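Local coordinates for protein transcriptional regulator (Actinomyces oris, PDB 5V8C) that probably acts as a phosphotransferase of the LytR-Cps2A-Psr family that attaches glycan to a protein anchored in the Gram-positive cell wall, at residues F120-I123 and I124-G128. Numbering follows the deposited sequence.
Sequences FATI and IDSLG
Thr122 O accepts two hydrogen bonds from Ser126 in the last turns of helix 117-126, which closes in a Schellman motif at Gly128. One comes from Ser126 N and the other from the hydroxyl, Ser126 OG, each 2.9 Å from Thr122 O. The hydroxyl reaches back because OG lies beside its own backbone N (chi1 -70°), and it approaches from above the carbonyl plane while the N-H is tilted only 19° from it. Upstream, Ile124 N to Phe120 O and Asp125 N to Ala121 O, both 3.0 Å, are regular i to i+4 helix bonds. Toward the end the helical bonding weakens: Ile123 O receives weak hydrogen bonds from Ser126 N and Leu127 N, and Gly128 turns off with positive phi. Asp125 OD1 accepts a hydrogen bond from Gly157 N, at the start of helix 157-165.

The apolar flank is carried by Phe120 and Ile124, beside Leu161 and Ala160 of helix 157-165, with Val196 of helix 182-208 also against the ring. Phe120 CG stands anti to the backbone N (chi1 -172°), which brings one ring face against Ile124 CD1 in a CH-pi contact. An alanine in place of Phe120 would probably leave CD1 without its aromatic partner and open a gap toward Leu161 and Val196. Ile124 CD1 sits 3.7 Å from the ring centroid, displaced toward the rim, with Phe120 CZ its nearest ring atom.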
# COMPACT_ATOMS: atom_id res chain seq x y z
N PHE A 120 -2.01 -8.68 -8.17
CA PHE A 120 -0.70 -8.08 -7.92
C PHE A 120 0.40 -8.74 -8.74
O PHE A 120 1.15 -8.04 -9.42
CB PHE A 120 -0.35 -8.13 -6.42
CG PHE A 120 0.89 -7.37 -6.02
CD1 PHE A 120 1.00 -6.00 -6.25
CD2 PHE A 120 1.95 -8.02 -5.40
CE1 PHE A 120 2.14 -5.30 -5.85
CE2 PHE A 120 3.08 -7.31 -4.99
CZ PHE A 120 3.16 -5.95 -5.20
N ALA A 121 0.48 -10.09 -8.72
CA ALA A 121 1.49 -10.83 -9.48
C ALA A 121 1.37 -10.64 -11.01
O ALA A 121 2.39 -10.55 -11.69
CB ALA A 121 1.45 -12.31 -9.12
N THR A 122 0.11 -10.55 -11.53
CA THR A 122 -0.17 -10.32 -12.95
C THR A 122 0.32 -8.91 -13.36
O THR A 122 1.02 -8.77 -14.36
CB THR A 122 -1.68 -10.51 -13.24
OG1 THR A 122 -2.04 -11.87 -12.99
CG2 THR A 122 -2.06 -10.15 -14.66
N ILE A 123 -0.02 -7.90 -12.55
CA ILE A 123 0.36 -6.50 -12.75
C ILE A 123 1.89 -6.35 -12.78
O ILE A 123 2.43 -5.70 -13.67
CB ILE A 123 -0.29 -5.59 -11.67
CG1 ILE A 123 -1.81 -5.43 -11.91
CG2 ILE A 123 0.41 -4.23 -11.58
CD1 ILE A 123 -2.56 -4.69 -10.77
N ILE A 124 2.58 -6.99 -11.84
CA ILE A 124 4.03 -6.91 -11.75
C ILE A 124 4.69 -7.60 -12.92
O ILE A 124 5.67 -7.08 -13.45
CB ILE A 124 4.53 -7.40 -10.36
CG1 ILE A 124 4.12 -6.37 -9.29
CG2 ILE A 124 6.06 -7.67 -10.34
CD1 ILE A 124 4.83 -6.50 -8.04
N ASP A 125 4.14 -8.74 -13.35
CA ASP A 125 4.69 -9.45 -14.50
C ASP A 125 4.38 -8.74 -15.82
O ASP A 125 5.16 -8.87 -16.77
CB ASP A 125 4.27 -10.92 -14.50
CG ASP A 125 5.17 -11.78 -13.62
OD1 ASP A 125 6.30 -11.34 -13.31
OD2 ASP A 125 4.74 -12.89 -13.24
N SER A 126 3.32 -7.91 -15.85
CA SER A 126 2.98 -7.06 -16.98
C SER A 126 3.95 -5.87 -17.09
O SER A 126 4.08 -5.27 -18.15
CB SER A 126 1.55 -6.55 -16.86
OG SER A 126 0.65 -7.62 -17.05
N LEU A 127 4.61 -5.52 -15.97
CA LEU A 127 5.62 -4.46 -15.91
C LEU A 127 6.98 -5.05 -16.23
O LEU A 127 7.97 -4.32 -16.33
CB LEU A 127 5.67 -3.83 -14.50
CG LEU A 127 4.50 -2.93 -14.11
CD1 LEU A 127 4.34 -2.87 -12.59
CD2 LEU A 127 4.64 -1.55 -14.72
N GLY A 128 7.04 -6.37 -16.33
CA GLY A 128 8.29 -7.09 -16.55
C GLY A 128 9.09 -7.23 -15.27
O GLY A 128 10.32 -7.32 -15.31